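Local coordinates for protein putative short-chain dehydrogenase/reductase (PDB 3E9N) that is of unproven function but probably acts as an NAD(P)-dependent oxidoreductase, perhaps reducing acetoacetyl-CoA, at residues 73-82 with 120-131; 169-177 with 206-217. One frame throughout, in Å; residues are numbered along the deposited sequence.

Contact 1: residues 73-82 with 120-131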
loop_
_atom_site.group_PDB
_atom_site.type_symbol
_atom_site.label_atom_id
_atom_site.label_comp_id
_atom_site.label_asym_id
_atom_site.label_seq_id
_atom_site.Cartn_x
_atom_site.Cartn_y
_atom_site.Cartn_z
ATOM N N LEU A 73 -9.131 10.917 34.775
ATOM C CA LEU A 73 -10.047 9.984 34.041
ATOM C C LEU A 73 -9.590 8.576 34.161
ATOM O O LEU A 73 -8.465 8.266 33.843
ATOM C CB LEU A 73 -10.178 10.355 32.552
ATOM C CG LEU A 73 -10.587 11.807 32.323
ATOM C CD1 LEU A 73 -10.589 12.264 30.832
ATOM C CD2 LEU A 73 -11.923 12.032 33.016
ATOM N N ASP A 74 -10.436 7.698 34.649
ATOM C CA ASP A 74 -9.996 6.309 34.818
ATOM C C ASP A 74 -10.633 5.381 33.785
ATOM O O ASP A 74 -10.260 4.220 33.704
ATOM C CB ASP A 74 -10.310 5.793 36.243
ATOM C CG ASP A 74 -11.809 5.890 36.590
ATOM O OD1 ASP A 74 -12.681 5.372 35.837
ATOM O OD2 ASP A 74 -12.119 6.498 37.621
ATOM N N HIS A 75 -11.616 5.880 33.043
ATOM C CA HIS A 75 -12.123 5.179 31.838
ATOM C C HIS A 75 -12.229 6.210 30.695
ATOM O O HIS A 75 -12.856 7.243 30.860
ATOM C CB HIS A 75 -13.495 4.584 32.107
ATOM C CG HIS A 75 -13.473 3.350 32.957
ATOM N ND1 HIS A 75 -13.117 3.368 34.294
ATOM C CD2 HIS A 75 -13.793 2.065 32.675
ATOM C CE1 HIS A 75 -13.199 2.141 34.789
ATOM N NE2 HIS A 75 -13.608 1.332 33.831
ATOM N N VAL A 76 -11.578 5.988 29.567
ATOM C CA VAL A 76 -11.867 6.818 28.392
ATOM C C VAL A 76 -12.464 5.938 27.278
ATOM O O VAL A 76 -11.828 4.959 26.856
ATOM C CB VAL A 76 -10.608 7.484 27.808
ATOM C CG1 VAL A 76 -10.977 8.327 26.504
ATOM C CG2 VAL A 76 -9.911 8.379 28.862
ATOM N N ASP A 77 -13.658 6.303 26.805
ATOM C CA ASP A 77 -14.374 5.486 25.797
ATOM C C ASP A 77 -13.950 5.832 24.363
ATOM O O ASP A 77 -13.812 4.955 23.538
ATOM C CB ASP A 77 -15.892 5.653 25.960
ATOM C CG ASP A 77 -16.361 5.193 27.334
ATOM O OD1 ASP A 77 -16.582 3.983 27.498
ATOM O OD2 ASP A 77 -16.475 6.031 28.267
ATOM N N THR A 78 -13.727 7.125 24.108
ATOM C CA THR A 78 -13.434 7.634 22.803
ATOM C C THR A 78 -12.338 8.715 22.939
ATOM O O THR A 78 -12.481 9.710 23.684
ATOM C CB THR A 78 -14.726 8.267 22.166
ATOM O OG1 THR A 78 -15.783 7.308 22.176
ATOM C CG2 THR A 78 -14.488 8.719 20.738
ATOM N N LEU A 79 -11.260 8.525 22.195
ATOM C CA LEU A 79 -10.185 9.485 22.077
ATOM C C LEU A 79 -9.988 9.776 20.579
ATOM O O LEU A 79 -9.683 8.861 19.778
ATOM C CB LEU A 79 -8.904 8.858 22.648
ATOM C CG LEU A 79 -7.575 9.611 22.454
ATOM C CD1 LEU A 79 -7.598 11.112 23.008
ATOM C CD2 LEU A 79 -6.338 8.770 22.992
ATOM N N VAL A 80 -10.151 11.033 20.201
ATOM C CA VAL A 80 -10.051 11.445 18.800
ATOM C C VAL A 80 -8.956 12.505 18.678
ATOM O O VAL A 80 -9.046 13.545 19.308
ATOM C CB VAL A 80 -11.368 12.064 18.318
ATOM C CG1 VAL A 80 -11.221 12.664 16.849
ATOM C CG2 VAL A 80 -12.494 11.031 18.436
ATOM N N HIS A 81 -7.954 12.235 17.858
ATOM C CA HIS A 81 -6.806 13.076 17.700
ATOM C C HIS A 81 -7.070 13.924 16.442
ATOM O O HIS A 81 -6.812 13.476 15.332
ATOM C CB HIS A 81 -5.518 12.241 17.516
ATOM C CG HIS A 81 -5.153 11.357 18.681
ATOM N ND1 HIS A 81 -4.677 11.848 19.886
ATOM C CD2 HIS A 81 -5.164 10.005 18.813
ATOM C CE1 HIS A 81 -4.408 10.843 20.705
ATOM N NE2 HIS A 81 -4.675 9.708 20.071
ATOM N N ALA A 82 -7.670 15.104 16.628
ATOM C CA ALA A 82 -7.846 16.076 15.556
ATOM C C ALA A 82 -6.894 17.310 15.647
ATOM O O ALA A 82 -7.024 18.225 14.884
ATOM C CB ALA A 82 -9.301 16.542 15.498
ATOM N N ALA A 120 -6.750 4.031 31.161
ATOM C CA ALA A 120 -8.148 4.362 31.065
ATOM C C ALA A 120 -8.791 3.824 29.764
ATOM O O ALA A 120 -10.004 3.591 29.723
ATOM C CB ALA A 120 -8.320 5.878 31.151
ATOM N N LEU A 121 -8.005 3.699 28.694
ATOM C CA LEU A 121 -8.537 3.259 27.415
ATOM C C LEU A 121 -8.818 1.744 27.521
ATOM O O LEU A 121 -9.827 1.272 27.031
ATOM C CB LEU A 121 -7.541 3.512 26.268
ATOM C CG LEU A 121 -7.405 4.938 25.788
ATOM C CD1 LEU A 121 -6.106 5.169 24.910
ATOM C CD2 LEU A 121 -8.662 5.494 25.127
ATOM N N ARG A 122 -7.899 1.022 28.158
ATOM C CA ARG A 122 -8.016 -0.394 28.379
ATOM C C ARG A 122 -9.165 -0.671 29.289
ATOM O O ARG A 122 -9.973 -1.562 29.005
ATOM C CB ARG A 122 -6.752 -0.903 29.039
ATOM C CG ARG A 122 -5.610 -1.020 28.061
ATOM C CD ARG A 122 -4.382 -1.528 28.744
ATOM N NE ARG A 122 -3.249 -1.596 27.833
ATOM C CZ ARG A 122 -2.047 -2.028 28.204
ATOM N NH1 ARG A 122 -1.857 -2.423 29.452
ATOM N NH2 ARG A 122 -1.044 -2.084 27.336
ATOM N N ALA A 123 -9.251 0.110 30.369
ATOM C CA ALA A 123 -10.319 -0.025 31.338
ATOM C C ALA A 123 -11.693 0.106 30.707
ATOM O O ALA A 123 -12.600 -0.551 31.150
ATOM C CB ALA A 123 -10.169 1.039 32.519
ATOM N N ALA A 124 -11.846 1.005 29.734
ATOM C CA ALA A 124 -13.140 1.218 29.089
ATOM C C ALA A 124 -13.302 0.416 27.813
ATOM O O ALA A 124 -14.356 0.484 27.179
ATOM C CB ALA A 124 -13.383 2.736 28.782
ATOM N N SER A 125 -12.279 -0.346 27.427
ATOM C CA SER A 125 -12.172 -0.862 26.057
ATOM C C SER A 125 -12.452 0.207 24.957
ATOM O O SER A 125 -13.260 -0.013 24.049
ATOM C CB SER A 125 -13.107 -2.068 25.863
ATOM O OG SER A 125 -12.725 -3.111 26.718
ATOM N N GLY A 126 -11.807 1.357 25.056
ATOM C CA GLY A 126 -12.177 2.499 24.227
ATOM C C GLY A 126 -11.731 2.438 22.777
ATOM O O GLY A 126 -11.056 1.492 22.315
ATOM N N CYS A 127 -12.112 3.470 22.047
ATOM C CA CYS A 127 -11.756 3.614 20.640
ATOM C C CYS A 127 -10.831 4.795 20.491
ATOM O O CYS A 127 -11.147 5.875 21.011
ATOM C CB CYS A 127 -12.995 3.955 19.829
ATOM S SG CYS A 127 -14.156 2.675 19.795
ATOM N N VAL A 128 -9.724 4.598 19.779
ATOM C CA VAL A 128 -8.781 5.656 19.476
ATOM C C VAL A 128 -8.869 5.929 17.971
ATOM O O VAL A 128 -8.672 5.045 17.149
ATOM C CB VAL A 128 -7.293 5.286 19.888
ATOM C CG1 VAL A 128 -6.311 6.441 19.536
ATOM C CG2 VAL A 128 -7.204 5.009 21.352
ATOM N N ILE A 129 -9.198 7.157 17.608
ATOM C CA ILE A 129 -9.331 7.472 16.227
ATOM C C ILE A 129 -8.332 8.538 15.842
ATOM O O ILE A 129 -8.273 9.575 16.493
ATOM C CB ILE A 129 -10.745 7.936 15.900
ATOM C CG1 ILE A 129 -11.726 6.775 16.141
ATOM C CG2 ILE A 129 -10.801 8.396 14.429
ATOM C CD1 ILE A 129 -13.092 7.195 16.568
ATOM N N TYR A 130 -7.537 8.281 14.805
ATOM C CA TYR A 130 -6.580 9.279 14.272
ATOM C C TYR A 130 -7.152 9.923 13.020
ATOM O O TYR A 130 -7.745 9.206 12.189
ATOM C CB TYR A 130 -5.256 8.609 13.933
ATOM C CG TYR A 130 -4.586 7.857 15.082
ATOM C CD1 TYR A 130 -3.770 8.508 15.974
ATOM C CD2 TYR A 130 -4.756 6.468 15.242
ATOM C CE1 TYR A 130 -3.148 7.794 17.012
ATOM C CE2 TYR A 130 -4.147 5.755 16.264
ATOM C CZ TYR A 130 -3.345 6.415 17.133
ATOM O OH TYR A 130 -2.762 5.737 18.187
ATOM N N ILE A 131 -7.049 11.256 12.902
ATOM C CA ILE A 131 -7.419 11.933 11.681
ATOM C C ILE A 131 -6.147 12.187 10.959
ATOM O O ILE A 131 -5.334 12.978 11.425
ATOM C CB ILE A 131 -8.047 13.289 11.899
ATOM C CG1 ILE A 131 -9.161 13.206 12.928
ATOM C CG2 ILE A 131 -8.649 13.814 10.583
ATOM C CD1 ILE A 131 -10.360 12.608 12.405
#
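His-81 lays its ring beside that of Tyr-130, the planes only 18° apart but slid so far that they barely overlap; the closest approach is CD2 of His-81 to CE1 of Tyr-130, 3.5 Å. With CG anti to its carbonyl carbon (chi1 -62°), the imidazole leans toward the neighbouring strand, and CG1 of Val-128 touches it at the edge, 3.7 Å from NE2. That same NE2 is hydrogen-bonded to Ser-114 of helix 95-124, a bond that would restrict the ring's rotation. On the same face of the sheet Leu-79 runs alongside Val-128, while its CD2 meets CD1 of Leu-121 at 4.1 Å, the two leucines crossing at about a right angle. Beneath these side chains a parallel ladder alternates between the strands, from Cys-127 N to Asp-77 O through to Ile-131 N to His-81 O. Farther back, Ala-120 turns its methyl onto Val-76 CG2 (3.7 Å), and its carbonyl O is gripped from opposite faces by Val-76 N, at 2.9 Å, and Ala-124 N of its own helix. Ala-123 CB sits over the face of the His-75 ring, 3.8 Å from its centroid, a CH-pi contact. Helix 95-124 ends in a Schellman motif at Ser-125 and leads into strand 127-131, completing the right-handed beta-alpha-beta crossover from strand 78-81 that is characteristic of the Rossmann fold of short-chain dehydrogenases.

Contact 2: residues 169-177 with 206-217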
loop_
_atom_site.group_PDB
_atom_site.type_symbol
_atom_site.label_atom_id
_atom_site.label_comp_id
_atom_site.label_asym_id
_atom_site.label_seq_id
_atom_site.Cartn_x
_atom_site.Cartn_y
_atom_site.Cartn_z
ATOM N N ILE A 169 -9.091 -2.522 23.060
ATOM C CA ILE A 169 -8.995 -1.226 22.398
ATOM C C ILE A 169 -9.162 -1.313 20.881
ATOM O O ILE A 169 -8.575 -2.185 20.218
ATOM C CB ILE A 169 -7.667 -0.510 22.724
ATOM C CG1 ILE A 169 -7.572 -0.223 24.242
ATOM C CG2 ILE A 169 -7.501 0.774 21.861
ATOM C CD1 ILE A 169 -6.280 0.426 24.678
ATOM N N ARG A 170 -9.999 -0.428 20.340
ATOM C CA ARG A 170 -10.154 -0.330 18.920
ATOM C C ARG A 170 -9.418 0.897 18.418
ATOM O O ARG A 170 -9.382 1.967 19.078
ATOM C CB ARG A 170 -11.647 -0.336 18.519
ATOM C CG ARG A 170 -12.382 -1.614 19.051
ATOM C CD ARG A 170 -13.764 -1.783 18.436
ATOM N NE ARG A 170 -14.754 -0.814 18.913
ATOM C CZ ARG A 170 -16.059 -0.839 18.613
ATOM N NH1 ARG A 170 -16.588 -1.788 17.818
ATOM N NH2 ARG A 170 -16.846 0.103 19.111
ATOM N N VAL A 171 -8.787 0.735 17.255
ATOM C CA VAL A 171 -7.969 1.772 16.708
ATOM C C VAL A 171 -8.415 2.009 15.276
ATOM O O VAL A 171 -8.599 1.071 14.516
ATOM C CB VAL A 171 -6.506 1.414 16.767
ATOM C CG1 VAL A 171 -5.677 2.601 16.253
ATOM C CG2 VAL A 171 -6.089 1.117 18.206
ATOM N N SER A 172 -8.604 3.280 14.926
ATOM C CA SER A 172 -9.117 3.616 13.643
ATOM C C SER A 172 -8.497 4.885 13.061
ATOM O O SER A 172 -8.128 5.815 13.787
ATOM C CB SER A 172 -10.629 3.725 13.728
ATOM O OG SER A 172 -11.145 3.991 12.438
ATOM N N THR A 173 -8.376 4.906 11.733
ATOM C CA THR A 173 -7.871 6.059 11.046
ATOM C C THR A 173 -8.886 6.564 10.078
ATOM O O THR A 173 -9.370 5.854 9.228
ATOM C CB THR A 173 -6.618 5.736 10.230
ATOM O OG1 THR A 173 -6.939 4.651 9.350
ATOM C CG2 THR A 173 -5.496 5.312 11.141
ATOM N N VAL A 174 -9.209 7.822 10.187
ATOM C CA VAL A 174 -10.070 8.407 9.245
ATOM C C VAL A 174 -9.137 9.221 8.381
ATOM O O VAL A 174 -8.431 10.074 8.907
ATOM C CB VAL A 174 -11.130 9.279 9.969
ATOM C CG1 VAL A 174 -11.900 10.155 8.961
ATOM C CG2 VAL A 174 -12.060 8.358 10.800
ATOM N N SER A 175 -9.106 8.959 7.068
ATOM C CA SER A 175 -8.091 9.623 6.211
ATOM C C SER A 175 -8.686 10.537 5.156
ATOM O O SER A 175 -9.107 10.088 4.080
ATOM C CB SER A 175 -7.176 8.617 5.526
ATOM O OG SER A 175 -6.987 7.458 6.321
ATOM N N PRO A 176 -8.755 11.823 5.458
ATOM C CA PRO A 176 -9.142 12.786 4.407
ATOM C C PRO A 176 -8.036 13.016 3.361
ATOM O O PRO A 176 -6.852 12.800 3.624
ATOM C CB PRO A 176 -9.386 14.085 5.177
ATOM C CG PRO A 176 -8.965 13.796 6.621
ATOM C CD PRO A 176 -8.283 12.463 6.684
ATOM N N GLY A 177 -8.402 13.474 2.177
ATOM C CA GLY A 177 -7.375 13.775 1.200
ATOM C C GLY A 177 -8.003 14.309 -0.063
ATOM O O GLY A 177 -9.210 14.377 -0.173
ATOM N N ILE A 206 -16.552 14.301 8.576
ATOM C CA ILE A 206 -15.549 13.716 9.457
ATOM C C ILE A 206 -16.139 13.292 10.817
ATOM O O ILE A 206 -15.913 12.160 11.301
ATOM C CB ILE A 206 -14.346 14.668 9.617
ATOM C CG1 ILE A 206 -13.793 15.055 8.221
ATOM C CG2 ILE A 206 -13.274 14.013 10.504
ATOM C CD1 ILE A 206 -13.161 13.853 7.477
ATOM N N ALA A 207 -16.946 14.186 11.407
ATOM C CA ALA A 207 -17.732 13.834 12.611
ATOM C C ALA A 207 -18.602 12.578 12.354
ATOM O O ALA A 207 -18.545 11.642 13.133
ATOM C CB ALA A 207 -18.581 15.011 13.079
ATOM N N ASN A 208 -19.368 12.535 11.255
ATOM C CA ASN A 208 -20.094 11.294 10.881
ATOM C C ASN A 208 -19.188 10.072 10.755
ATOM O O ASN A 208 -19.582 8.972 11.157
ATOM C CB ASN A 208 -20.956 11.465 9.607
ATOM C CG ASN A 208 -21.884 12.669 9.703
ATOM O OD1 ASN A 208 -22.109 13.177 10.781
ATOM N ND2 ASN A 208 -22.353 13.170 8.573
ATOM N N ALA A 209 -17.984 10.257 10.192
ATOM C CA ALA A 209 -17.091 9.119 10.056
ATOM C C ALA A 209 -16.733 8.604 11.425
ATOM O O ALA A 209 -16.692 7.388 11.637
ATOM C CB ALA A 209 -15.821 9.464 9.246
ATOM N N ILE A 210 -16.485 9.529 12.356
ATOM C CA ILE A 210 -16.150 9.152 13.723
ATOM C C ILE A 210 -17.304 8.442 14.386
ATOM O O ILE A 210 -17.133 7.390 14.984
ATOM C CB ILE A 210 -15.538 10.309 14.549
ATOM C CG1 ILE A 210 -14.075 10.422 14.168
ATOM C CG2 ILE A 210 -15.649 10.015 16.048
ATOM C CD1 ILE A 210 -13.577 11.749 14.154
ATOM N N ARG A 211 -18.497 8.967 14.191
ATOM C CA ARG A 211 -19.700 8.355 14.739
ATOM C C ARG A 211 -19.897 6.944 14.163
ATOM O O ARG A 211 -20.207 6.003 14.876
ATOM C CB ARG A 211 -20.911 9.268 14.429
ATOM C CG ARG A 211 -22.317 8.660 14.804
ATOM C CD ARG A 211 -22.394 8.180 16.305
ATOM N NE ARG A 211 -22.179 9.295 17.212
ATOM C CZ ARG A 211 -22.241 9.195 18.543
ATOM N NH1 ARG A 211 -22.038 10.249 19.299
ATOM N NH2 ARG A 211 -22.508 8.041 19.125
ATOM N N PHE A 212 -19.720 6.783 12.859
ATOM C CA PHE A 212 -19.813 5.459 12.283
ATOM C C PHE A 212 -18.798 4.499 12.922
ATOM O O PHE A 212 -19.078 3.305 13.091
ATOM C CB PHE A 212 -19.584 5.532 10.780
ATOM C CG PHE A 212 -19.448 4.188 10.119
ATOM C CD1 PHE A 212 -20.552 3.343 10.020
ATOM C CD2 PHE A 212 -18.246 3.790 9.578
ATOM C CE1 PHE A 212 -20.439 2.117 9.423
ATOM C CE2 PHE A 212 -18.130 2.566 8.936
ATOM C CZ PHE A 212 -19.209 1.731 8.863
ATOM N N VAL A 213 -17.614 5.002 13.280
ATOM C CA VAL A 213 -16.571 4.078 13.718
ATOM C C VAL A 213 -16.856 3.541 15.119
ATOM O O VAL A 213 -16.729 2.322 15.408
ATOM C CB VAL A 213 -15.163 4.739 13.663
ATOM C CG1 VAL A 213 -14.186 4.067 14.659
ATOM C CG2 VAL A 213 -14.592 4.744 12.202
ATOM N N ILE A 214 -17.268 4.436 16.003
ATOM C CA ILE A 214 -17.433 4.066 17.414
ATOM C C ILE A 214 -18.735 3.313 17.626
ATOM O O ILE A 214 -18.846 2.515 18.552
ATOM C CB ILE A 214 -17.361 5.298 18.357
ATOM C CG1 ILE A 214 -18.598 6.203 18.255
ATOM C CG2 ILE A 214 -16.121 6.113 18.080
ATOM C CD1 ILE A 214 -18.386 7.564 19.026
ATOM N N ASP A 215 -19.711 3.545 16.747
ATOM C CA ASP A 215 -20.985 2.853 16.804
ATOM C C ASP A 215 -20.914 1.447 16.262
ATOM O O ASP A 215 -21.867 0.712 16.422
ATOM C CB ASP A 215 -22.066 3.606 16.018
ATOM C CG ASP A 215 -22.754 4.737 16.835
ATOM O OD1 ASP A 215 -22.482 4.966 18.061
ATOM O OD2 ASP A 215 -23.629 5.392 16.201
ATOM N N ALA A 216 -19.830 1.042 15.625
ATOM C CA ALA A 216 -19.783 -0.335 15.065
ATOM C C ALA A 216 -19.908 -1.415 16.099
ATOM O O ALA A 216 -19.403 -1.281 17.203
ATOM C CB ALA A 216 -18.509 -0.582 14.271
ATOM N N GLY A 217 -20.533 -2.523 15.730
ATOM C CA GLY A 217 -20.809 -3.572 16.706
ATOM C C GLY A 217 -19.529 -4.195 17.230
ATOM O O GLY A 217 -18.453 -3.959 16.685
#
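Arg-170, at the start of strand 170-176, reaches to the turn that follows helix 206-214, where its NH1 donates to Ala-216 O at 2.9 Å. The acceptor lies in the guanidinium plane, but the donor stands 55° out of the plane of the Ala-216 carbonyl; a second, weak bond from NH2 reaches the same oxygen. A bend at chi3 (-72°) in an otherwise extended outer chain turns the guanidinium toward this turn, and NH2 also comes within 3.2 Å of Ile-214 O. NH1 is bonded as well to Thr-220 O, so this one nitrogen binds the carbonyls of Ala-216 and of Thr-220, where strand 220-229 begins. Further along, Ser-172 holds OG anti to its backbone N (chi1 -177°), and both methyls of Val-213 pack on it, CG2 at 3.5 Å from OG; the hydroxyl is bonded to Ile-222 O. Val-174 directs CG1 onto Ala-209 CB, 4.0 Å away, and onto Ile-206 CD1, which also meets Pro-176 CG at 4.3 Å. Helix 206-214 thus packs over strand 170-176, running nearly antiparallel to it, with the axes 9.5 Å apart. Beside it, helix 16-25 packs on Ile-206, Ile-210 and Ile-214, strand 220-229 flanks Val-213 and Ala-216, and Phe-212 stacks on Phe-212 of the second subunit.

Along the chain the two follow one another, with 73-82 and 120-131 both before 169-177 and 206-217; their centres lie about 12 Å apart, and both use the same seven-stranded parallel sheet. Strands 127-131 and 170-176 are neighbours in it: Val-128 N and Tyr-130 N probably bond to Arg-170 O and Ser-172 O, so the sheet pairing of contact 1 extends to strand 170-176 of contact 2. Ile-129 CD1 packs on Ile-214 CG2 at 3.6 Å, bringing helix 203-214 onto the face that carries Ile-129, whereas helix 144-164 covers Val-128 and Tyr-130 on the other. Together they run from the central strand 78-81 of the Rossmann domain to the strand beside its edge strand 220-229, and link these to the helix that meets the second subunit.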